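Local coordinates for Lin2722 protein (Listeria innocua, PDB 3DS8), which is of unknown function but belongs to an alpha/beta-hydrolase family and may act as a serine hydrolase, at residues 108-113 / 155-160; 139-144 / 151-156; 198-203 / 210-215. One frame throughout, in Å; residues are numbered along the deposited sequence.

Contact 1: 108-113 / 155-160; sequences LTYYAE and TPQMDY
Tyr110 and Tyr160 meet where two helical segments run in broadly the same direction, their N-to-C vectors diverging by 32°. The short axes of 108-113 and 156-160 come no nearer than 12.0 Å, and even the closest pair of CA atoms, those of Tyr110 and Tyr160, is 9.0 Å apart. At such a spacing the backbones do not meet, and long side chains bridge the gap. Thr155 starts the second helix as its N-cap, its OG1 accepting from Met158 N.

The two tyrosine rings form the middle of the bridge. Tyr110 brings its CE1 over one face of the Tyr160 ring, off-centre toward the rim, and CE1 lies 3.6 Å from Tyr160 CD2. The ring planes are inclined at 47°, with centroids 5.2 Å apart, so the pair is neither a stack nor a T-shape. Tyr160 reaches across because its CG stands opposite its own backbone N (chi1 -176°); its hydroxyl end is held by Asp114. The extended chain of Glu113 slides past in the opposite direction, leaving OE1 3.8 Å from Tyr160 CD2.

At the far end of Tyr110 the contact becomes polar. Its OH touches the aliphatic CG of Gln157 at 3.7 Å, while a water joins the two polar groups: it lies 2.6 Å from Tyr110 OH and donates to Gln157 OE1 at 2.7 Å. Gln157 NE2 is engaged by Phe134 O, so both ends of this amide have partners. Helix 103-114 belongs to the alpha/beta-hydrolase fold, where it follows the presumed nucleophile elbow; here a later helix is joined to it by aromatic and water-bridged side chains.

Contact 2: 139-144 / 151-156; sequences PNDNGM and LPNSTP
Asp141 and Asn153 lie side by side and point the same way, with their CA atoms only 4.5 Å apart, and this closeness permits a double attachment. Asn153 N donates to Asp141 O at 3.2 Å. One step farther out, Asn153 ND2 reaches Asp141 OD1 at 3.1 Å. The carboxylate and amide planes are turned 59° against each other, with an unequal result: OD1 lies almost in the plane of the amide, yet the nitrogen meets OD1 from above the carboxylate, 65° out of its plane. A chi1 of -178° swings the amide of Asn153 away from its own backbone N and alongside the aspartate. The other carboxylate oxygen, Asp141 OD2, rests 3.7 Å from the methyl CG2 of Thr155, whose side chain crosses at about a right angle.

Pro152 rests its ring carbons on successive backbone carbonyl oxygens of the weakly bonded helical turn. Its CB is 3.4 Å from Asn140 O, and its CD is 3.2 Å from Asp141 O and 3.3 Å from Asn142 O. Beyond it, Gly143 leaves the turn with positive phi, and its N donates to Pro139 O. Leu151 lies beside Asn142 and directs CD2 to Asn142 OD1 at 3.8 Å.

Asn135 ties the two segments together: its ND2 donates to Asn142 OD1 and Asn153 O, and its OD1 accepts from Thr155 N, while Asn142 ND2 binds Asp138 O. The turn 139-142 is thereby fastened to the loop leading into helix 156-163, and helix 193-196 packs against it through Ile194, which touches both Asn142 and Leu151.

Contact 3: 198-203 / 210-215; sequences ATRLFM and YIEDIQ
Arg200 and Glu212 make a buried, side-on bidentate salt bridge between a 3-10 turn and strand 209-216, one of the parallel strands of the alpha/beta-hydrolase sheet. The arginine chain crosses the glutamate at about a right angle, passing OE2 with CB, CG and CD. Its CB is already 3.4 Å from Glu212 OE2, and also borders the hydroxyl of Tyr210. CG and CD continue past the same oxygen, at 3.8 Å and 3.9 Å from Glu212 OE2. There the chain bends (chi3 -73°), which turns the NE edge of the guanidinium onto the glutamate. NE donates to Glu212 OE2 at 2.9 Å, an almost straight bond of 175° lying in the guanidinium plane. NH2 meets Glu212 OE1 at 2.8 Å, more bent and tilted from that plane. Both oxygens use their syn lone pairs, though the two flat groups are not coplanar but inclined at 32°. At the tip, NH1 turns to Leu146 O and Phe148 O.

Glu212 OE1 also accepts from Asp252 N. Such a concentration of donors would be expected to favour an ionised glutamate in this buried setting.

Tyr210 stands between the turn and the carboxylate. Thr199 O lies over one face of its ring, offset toward the rim, and Met203 CB packs obliquely by CD1. The Tyr210 hydroxyl relays a directed chain of bonds: Thr199 OG1 donates to Tyr210 OH at 2.8 Å, and Tyr210 OH in turn donates to the anti lone pair of Glu212 OE2 at 2.6 Å.

The three contacts form a compact triangle, with centres 14 to 15 Å apart. Contact 2 is nested within the span of contact 1, and contact 3 follows both. Contacts 1 and 2 meet on one continuous piece: the loop 151-155 leads into helix 156-163, and Thr155 and Pro156 belong to both. Contact 3 then ties the turn after helix 193-196 to strand 209-216. It touches both: Phe202 packs against Thr109, Glu113 and Met158 of contact 1, while Leu201 meets Leu151 of contact 2. Together they exemplify how, in an alpha/beta hydrolase, connections that follow strands 95-101, 123-130 and 173-180 pack on one another and on strand 209-216, and include the helix after the presumed nucleophile elbow.

Contact 1: 108-113 / 155-160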
loop_
_atom_site.group_PDB
_atom_site.type_symbol
_atom_site.label_atom_id
_atom_site.label_comp_id
_atom_site.label_asym_id
_atom_site.label_seq_id
_atom_site.Cartn_x
_atom_site.Cartn_y
_atom_site.Cartn_z
ATOM N N LEU A 108 5.072 1.886 1.750
ATOM C CA LEU A 108 4.072 2.714 2.397
ATOM C C LEU A 108 3.978 2.473 3.903
ATOM O O LEU A 108 3.613 3.375 4.638
ATOM C CB LEU A 108 2.710 2.521 1.735
ATOM C CG LEU A 108 2.514 3.065 0.313
ATOM C CD1 LEU A 108 1.195 2.570 -0.299
ATOM C CD2 LEU A 108 2.603 4.607 0.311
ATOM N N THR A 109 4.170 1.224 4.332
ATOM C CA THR A 109 4.069 0.867 5.742
ATOM C C THR A 109 5.255 1.461 6.540
ATOM O O THR A 109 5.070 2.082 7.602
ATOM C CB THR A 109 3.990 -0.650 5.894
ATOM O OG1 THR A 109 2.846 -1.125 5.169
ATOM C CG2 THR A 109 3.902 -1.084 7.390
ATOM N N TYR A 110 6.451 1.369 6.001
ATOM C CA TYR A 110 7.566 2.128 6.570
ATOM C C TYR A 110 7.264 3.628 6.599
ATOM O O TYR A 110 7.537 4.305 7.576
ATOM C CB TYR A 110 8.854 1.904 5.759
ATOM C CG TYR A 110 9.574 0.661 6.126
ATOM C CD1 TYR A 110 10.287 0.589 7.311
ATOM C CD2 TYR A 110 9.563 -0.452 5.289
ATOM C CE1 TYR A 110 10.966 -0.572 7.652
ATOM C CE2 TYR A 110 10.250 -1.612 5.623
ATOM C CZ TYR A 110 10.931 -1.670 6.799
ATOM O OH TYR A 110 11.658 -2.801 7.179
ATOM N N TYR A 111 6.705 4.170 5.514
ATOM C CA TYR A 111 6.364 5.624 5.485
ATOM C C TYR A 111 5.349 5.981 6.584
ATOM O O TYR A 111 5.468 6.978 7.278
ATOM C CB TYR A 111 5.808 5.946 4.098
ATOM C CG TYR A 111 5.522 7.412 3.819
ATOM C CD1 TYR A 111 6.448 8.214 3.161
ATOM C CD2 TYR A 111 4.292 7.972 4.186
ATOM C CE1 TYR A 111 6.137 9.564 2.886
ATOM C CE2 TYR A 111 3.966 9.308 3.928
ATOM C CZ TYR A 111 4.884 10.090 3.279
ATOM O OH TYR A 111 4.513 11.378 3.012
ATOM N N ALA A 112 4.354 5.124 6.766
ATOM C CA ALA A 112 3.344 5.317 7.774
ATOM C C ALA A 112 3.927 5.311 9.173
ATOM O O ALA A 112 3.479 6.095 10.051
ATOM C CB ALA A 112 2.285 4.218 7.648
ATOM N N GLU A 113 4.889 4.423 9.405
ATOM C CA GLU A 113 5.517 4.340 10.720
ATOM C C GLU A 113 6.583 5.380 10.983
ATOM O O GLU A 113 6.784 5.754 12.153
ATOM C CB GLU A 113 6.059 2.925 11.009
ATOM C CG GLU A 113 4.933 1.915 11.210
ATOM C CD GLU A 113 5.382 0.609 11.768
ATOM O OE1 GLU A 113 6.602 0.322 11.688
ATOM O OE2 GLU A 113 4.512 -0.131 12.324
ATOM N N THR A 155 10.211 -12.234 11.125
ATOM C CA THR A 155 11.405 -11.700 10.518
ATOM C C THR A 155 11.798 -10.331 11.125
ATOM O O THR A 155 10.988 -9.703 11.804
ATOM C CB THR A 155 11.171 -11.504 9.020
ATOM O OG1 THR A 155 10.106 -10.555 8.853
ATOM C CG2 THR A 155 10.808 -12.845 8.341
ATOM N N PRO A 156 13.053 -9.883 10.902
ATOM C CA PRO A 156 13.478 -8.545 11.297
ATOM C C PRO A 156 12.568 -7.426 10.796
ATOM O O PRO A 156 12.318 -6.463 11.526
ATOM C CB PRO A 156 14.889 -8.439 10.707
ATOM C CG PRO A 156 15.397 -9.847 10.747
ATOM C CD PRO A 156 14.193 -10.673 10.379
ATOM N N GLN A 157 12.044 -7.555 9.580
ATOM C CA GLN A 157 11.116 -6.554 9.083
ATOM C C GLN A 157 9.845 -6.505 9.942
ATOM O O GLN A 157 9.403 -5.420 10.355
ATOM C CB GLN A 157 10.780 -6.834 7.609
ATOM C CG GLN A 157 9.712 -5.930 7.032
ATOM C CD GLN A 157 9.498 -6.223 5.556
ATOM O OE1 GLN A 157 10.255 -5.763 4.700
ATOM N NE2 GLN A 157 8.504 -7.056 5.263
HETATM N N MSE A 158 9.251 -7.675 10.209
HETATM C CA MSE A 158 8.093 -7.731 11.093
HETATM C C MSE A 158 8.421 -7.196 12.453
HETATM O O MSE A 158 7.599 -6.549 13.074
HETATM C CB MSE A 158 7.552 -9.148 11.293
HETATM C CG MSE A 158 6.658 -9.630 10.302
HETATM SE SE MSE A 158 5.042 -8.517 10.145
HETATM C CE MSE A 158 3.992 -8.813 11.787
ATOM N N ASP A 159 9.612 -7.498 12.981
ATOM C CA ASP A 159 9.983 -6.990 14.293
ATOM C C ASP A 159 9.934 -5.447 14.299
ATOM O O ASP A 159 9.502 -4.832 15.272
ATOM C CB ASP A 159 11.410 -7.464 14.697
ATOM C CG ASP A 159 11.506 -8.971 14.990
ATOM O OD1 ASP A 159 10.489 -9.647 15.267
ATOM O OD2 ASP A 159 12.660 -9.466 14.975
ATOM N N TYR A 160 10.412 -4.833 13.218
ATOM C CA TYR A 160 10.428 -3.384 13.095
ATOM C C TYR A 160 8.991 -2.849 13.095
ATOM O O TYR A 160 8.678 -1.916 13.815
ATOM C CB TYR A 160 11.134 -2.953 11.784
ATOM C CG TYR A 160 11.261 -1.441 11.639
ATOM C CD1 TYR A 160 12.442 -0.796 11.980
ATOM C CD2 TYR A 160 10.216 -0.678 11.132
ATOM C CE1 TYR A 160 12.557 0.580 11.858
ATOM C CE2 TYR A 160 10.321 0.677 11.014
ATOM C CZ TYR A 160 11.491 1.299 11.371
ATOM O OH TYR A 160 11.636 2.668 11.252
HETATM O O HOH W 1 12.525 -4.466 5.408
#

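Contact 2: 139-144 / 151-156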
loop_
_atom_site.group_PDB
_atom_site.type_symbol
_atom_site.label_atom_id
_atom_site.label_comp_id
_atom_site.label_asym_id
_atom_site.label_seq_id
_atom_site.Cartn_x
_atom_site.Cartn_y
_atom_site.Cartn_z
ATOM N N PRO A 139 7.744 -20.007 3.759
ATOM C CA PRO A 139 6.528 -20.645 4.308
ATOM C C PRO A 139 6.705 -21.125 5.727
ATOM O O PRO A 139 5.746 -21.130 6.481
ATOM C CB PRO A 139 6.262 -21.836 3.377
ATOM C CG PRO A 139 7.346 -21.844 2.385
ATOM C CD PRO A 139 8.216 -20.651 2.531
ATOM N N ASN A 140 7.920 -21.533 6.088
ATOM C CA ASN A 140 8.200 -21.924 7.484
ATOM C C ASN A 140 7.984 -20.823 8.531
ATOM O O ASN A 140 7.645 -21.142 9.685
ATOM C CB ASN A 140 9.614 -22.472 7.620
ATOM C CG ASN A 140 9.805 -23.777 6.886
ATOM O OD1 ASN A 140 8.846 -24.543 6.677
ATOM N ND2 ASN A 140 11.053 -24.062 6.510
ATOM N N ASP A 141 8.165 -19.558 8.153
ATOM C CA ASP A 141 7.993 -18.432 9.047
ATOM C C ASP A 141 6.491 -18.065 9.182
ATOM O O ASP A 141 6.110 -17.323 10.085
ATOM C CB ASP A 141 8.746 -17.201 8.533
ATOM C CG ASP A 141 10.254 -17.321 8.626
ATOM O OD1 ASP A 141 10.754 -18.182 9.399
ATOM O OD2 ASP A 141 10.943 -16.518 7.940
ATOM N N ASN A 142 5.686 -18.526 8.232
ATOM C CA ASN A 142 4.307 -18.065 8.110
ATOM C C ASN A 142 3.238 -19.111 8.375
ATOM O O ASN A 142 2.226 -18.832 9.051
ATOM C CB ASN A 142 4.157 -17.403 6.741
ATOM C CG ASN A 142 4.925 -16.093 6.681
ATOM O OD1 ASN A 142 4.538 -15.136 7.343
ATOM N ND2 ASN A 142 6.096 -16.075 5.999
ATOM N N GLY A 143 3.434 -20.304 7.831
ATOM C CA GLY A 143 2.475 -21.371 8.051
ATOM C C GLY A 143 1.186 -21.207 7.260
ATOM O O GLY A 143 1.139 -20.515 6.224
HETATM N N MSE A 144 0.138 -21.902 7.715
HETATM C CA MSE A 144 -1.078 -22.006 6.931
HETATM C C MSE A 144 -2.348 -21.697 7.713
HETATM O O MSE A 144 -3.443 -21.935 7.192
HETATM C CB MSE A 144 -1.197 -23.442 6.407
HETATM C CG MSE A 144 -0.003 -23.890 5.608
HETATM SE SE MSE A 144 -0.221 -25.699 4.947
HETATM C CE MSE A 144 -1.290 -26.458 6.431
ATOM N N LEU A 151 2.880 -15.301 14.457
ATOM C CA LEU A 151 3.583 -15.971 13.366
ATOM C C LEU A 151 4.479 -17.077 13.897
ATOM O O LEU A 151 5.052 -16.948 14.984
ATOM C CB LEU A 151 4.418 -14.985 12.561
ATOM C CG LEU A 151 3.602 -13.831 11.957
ATOM C CD1 LEU A 151 4.553 -12.633 11.753
ATOM C CD2 LEU A 151 2.949 -14.264 10.662
ATOM N N PRO A 152 4.607 -18.173 13.131
ATOM C CA PRO A 152 5.603 -19.182 13.448
ATOM C C PRO A 152 6.985 -18.608 13.743
ATOM O O PRO A 152 7.650 -19.041 14.688
ATOM C CB PRO A 152 5.593 -20.070 12.189
ATOM C CG PRO A 152 4.144 -20.038 11.766
ATOM C CD PRO A 152 3.783 -18.568 11.974
ATOM N N ASN A 153 7.415 -17.612 12.963
ATOM C CA ASN A 153 8.662 -16.891 13.240
ATOM C C ASN A 153 8.574 -15.509 12.638
ATOM O O ASN A 153 8.223 -15.386 11.471
ATOM C CB ASN A 153 9.843 -17.618 12.642
ATOM C CG ASN A 153 11.160 -16.937 12.938
ATOM O OD1 ASN A 153 11.480 -16.644 14.112
ATOM N ND2 ASN A 153 11.939 -16.664 11.883
ATOM N N SER A 154 8.851 -14.472 13.422
ATOM C CA SER A 154 8.846 -13.110 12.881
ATOM C C SER A 154 10.202 -12.782 12.332
ATOM O O SER A 154 11.212 -12.970 13.020
ATOM C CB SER A 154 8.504 -12.060 13.948
ATOM O OG SER A 154 7.274 -12.393 14.546
ATOM N N THR A 155 10.211 -12.234 11.125
ATOM C CA THR A 155 11.405 -11.700 10.518
ATOM C C THR A 155 11.798 -10.331 11.125
ATOM O O THR A 155 10.988 -9.703 11.804
ATOM C CB THR A 155 11.171 -11.504 9.020
ATOM O OG1 THR A 155 10.106 -10.555 8.853
ATOM C CG2 THR A 155 10.808 -12.845 8.341
ATOM N N PRO A 156 13.053 -9.883 10.902
ATOM C CA PRO A 156 13.478 -8.545 11.297
ATOM C C PRO A 156 12.568 -7.426 10.796
ATOM O O PRO A 156 12.318 -6.463 11.526
ATOM C CB PRO A 156 14.889 -8.439 10.707
ATOM C CG PRO A 156 15.397 -9.847 10.747
ATOM C CD PRO A 156 14.193 -10.673 10.379
#

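Contact 3: 198-203 / 210-215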
loop_
_atom_site.group_PDB
_atom_site.type_symbol
_atom_site.label_atom_id
_atom_site.label_comp_id
_atom_site.label_asym_id
_atom_site.label_seq_id
_atom_site.Cartn_x
_atom_site.Cartn_y
_atom_site.Cartn_z
ATOM N N ALA A 198 -0.036 -10.120 7.623
ATOM C CA ALA A 198 0.628 -10.056 8.931
ATOM C C ALA A 198 0.508 -8.672 9.580
ATOM O O ALA A 198 0.755 -8.527 10.769
ATOM C CB ALA A 198 2.056 -10.534 8.829
ATOM N N THR A 199 0.044 -7.681 8.812
ATOM C CA THR A 199 -0.485 -6.432 9.351
ATOM C C THR A 199 -1.459 -6.643 10.508
ATOM O O THR A 199 -1.598 -5.772 11.352
ATOM C CB THR A 199 -1.181 -5.604 8.243
ATOM O OG1 THR A 199 -1.820 -6.487 7.306
ATOM C CG2 THR A 199 -0.135 -4.725 7.487
ATOM N N ARG A 200 -2.120 -7.803 10.549
ATOM C CA ARG A 200 -3.039 -8.133 11.646
ATOM C C ARG A 200 -2.395 -8.021 13.020
ATOM O O ARG A 200 -3.079 -7.813 14.032
ATOM C CB ARG A 200 -3.460 -9.602 11.428
ATOM C CG ARG A 200 -4.422 -10.135 12.299
ATOM C CD ARG A 200 -4.545 -11.614 11.983
ATOM N NE ARG A 200 -5.233 -11.852 10.714
ATOM C CZ ARG A 200 -5.725 -13.043 10.373
ATOM N NH1 ARG A 200 -5.622 -14.055 11.212
ATOM N NH2 ARG A 200 -6.340 -13.224 9.213
ATOM N N LEU A 201 -1.080 -8.171 13.061
ATOM C CA LEU A 201 -0.341 -8.194 14.314
ATOM C C LEU A 201 0.171 -6.833 14.794
ATOM O O LEU A 201 0.713 -6.743 15.900
ATOM C CB LEU A 201 0.799 -9.197 14.214
ATOM C CG LEU A 201 0.340 -10.611 13.784
ATOM C CD1 LEU A 201 1.459 -11.537 13.846
ATOM C CD2 LEU A 201 -0.832 -11.144 14.624
ATOM N N PHE A 202 -0.032 -5.780 14.008
ATOM C CA PHE A 202 0.423 -4.461 14.414
ATOM C C PHE A 202 -0.490 -3.300 14.018
ATOM O O PHE A 202 -0.429 -2.238 14.657
ATOM C CB PHE A 202 1.901 -4.226 13.977
ATOM C CG PHE A 202 2.136 -4.171 12.492
ATOM C CD1 PHE A 202 2.152 -2.957 11.825
ATOM C CD2 PHE A 202 2.417 -5.320 11.756
ATOM C CE1 PHE A 202 2.389 -2.886 10.498
ATOM C CE2 PHE A 202 2.663 -5.241 10.410
ATOM C CZ PHE A 202 2.650 -4.034 9.770
HETATM N N MSE A 203 -1.379 -3.494 13.038
HETATM C CA MSE A 203 -2.257 -2.393 12.672
HETATM C C MSE A 203 -3.515 -2.237 13.553
HETATM O O MSE A 203 -3.867 -1.103 13.929
HETATM C CB MSE A 203 -2.600 -2.452 11.197
HETATM C CG MSE A 203 -1.404 -2.216 10.333
HETATM SE SE MSE A 203 -0.709 -0.371 10.619
HETATM C CE MSE A 203 0.338 -0.206 8.951
ATOM N N TYR A 210 -8.599 -1.293 10.056
ATOM C CA TYR A 210 -7.799 -2.339 9.469
ATOM C C TYR A 210 -8.745 -3.372 8.915
ATOM O O TYR A 210 -9.519 -3.932 9.660
ATOM C CB TYR A 210 -6.887 -3.014 10.500
ATOM C CG TYR A 210 -6.172 -4.198 9.919
ATOM C CD1 TYR A 210 -5.202 -4.032 8.930
ATOM C CD2 TYR A 210 -6.498 -5.518 10.312
ATOM C CE1 TYR A 210 -4.582 -5.148 8.332
ATOM C CE2 TYR A 210 -5.830 -6.623 9.762
ATOM C CZ TYR A 210 -4.875 -6.415 8.751
ATOM O OH TYR A 210 -4.225 -7.510 8.201
ATOM N N ILE A 211 -8.689 -3.584 7.607
ATOM C CA ILE A 211 -9.567 -4.508 6.890
ATOM C C ILE A 211 -8.740 -5.473 6.057
ATOM O O ILE A 211 -7.784 -5.053 5.403
ATOM C CB ILE A 211 -10.526 -3.713 5.967
ATOM C CG1 ILE A 211 -11.338 -2.684 6.786
ATOM C CG2 ILE A 211 -11.410 -4.676 5.160
ATOM C CD1 ILE A 211 -12.476 -1.985 5.989
ATOM N N GLU A 212 -9.077 -6.770 6.108
ATOM C CA GLU A 212 -8.426 -7.774 5.282
ATOM C C GLU A 212 -9.370 -8.230 4.175
ATOM O O GLU A 212 -10.616 -8.317 4.396
ATOM C CB GLU A 212 -8.071 -8.990 6.162
ATOM C CG GLU A 212 -7.047 -8.652 7.236
ATOM C CD GLU A 212 -6.641 -9.816 8.102
ATOM O OE1 GLU A 212 -7.365 -10.818 8.166
ATOM O OE2 GLU A 212 -5.543 -9.718 8.726
ATOM N N ASP A 213 -8.824 -8.623 3.026
ATOM C CA ASP A 213 -9.635 -9.214 1.936
ATOM C C ASP A 213 -8.763 -10.276 1.291
ATOM O O ASP A 213 -7.653 -9.975 0.854
ATOM C CB ASP A 213 -9.958 -8.141 0.867
ATOM C CG ASP A 213 -10.271 -8.734 -0.597
ATOM O OD1 ASP A 213 -11.433 -9.082 -0.737
ATOM O OD2 ASP A 213 -9.380 -8.835 -1.593
ATOM N N ILE A 214 -9.200 -11.521 1.334
ATOM C CA ILE A 214 -8.466 -12.624 0.690
ATOM C C ILE A 214 -9.161 -13.008 -0.603
ATOM O O ILE A 214 -10.386 -13.210 -0.616
ATOM C CB ILE A 214 -8.410 -13.863 1.580
ATOM C CG1 ILE A 214 -7.727 -13.546 2.912
ATOM C CG2 ILE A 214 -7.677 -15.034 0.838
ATOM C CD1 ILE A 214 -7.772 -14.705 3.885
ATOM N N GLN A 215 -8.422 -13.071 -1.697
ATOM C CA GLN A 215 -8.929 -13.581 -2.928
ATOM C C GLN A 215 -8.355 -14.984 -3.154
ATOM O O GLN A 215 -7.162 -15.209 -2.999
ATOM C CB GLN A 215 -8.563 -12.698 -4.131
ATOM C CG GLN A 215 -9.210 -11.342 -4.132
ATOM C CD GLN A 215 -8.493 -10.401 -5.073
ATOM O OE1 GLN A 215 -8.250 -10.742 -6.259
ATOM N NE2 GLN A 215 -8.159 -9.213 -4.569
#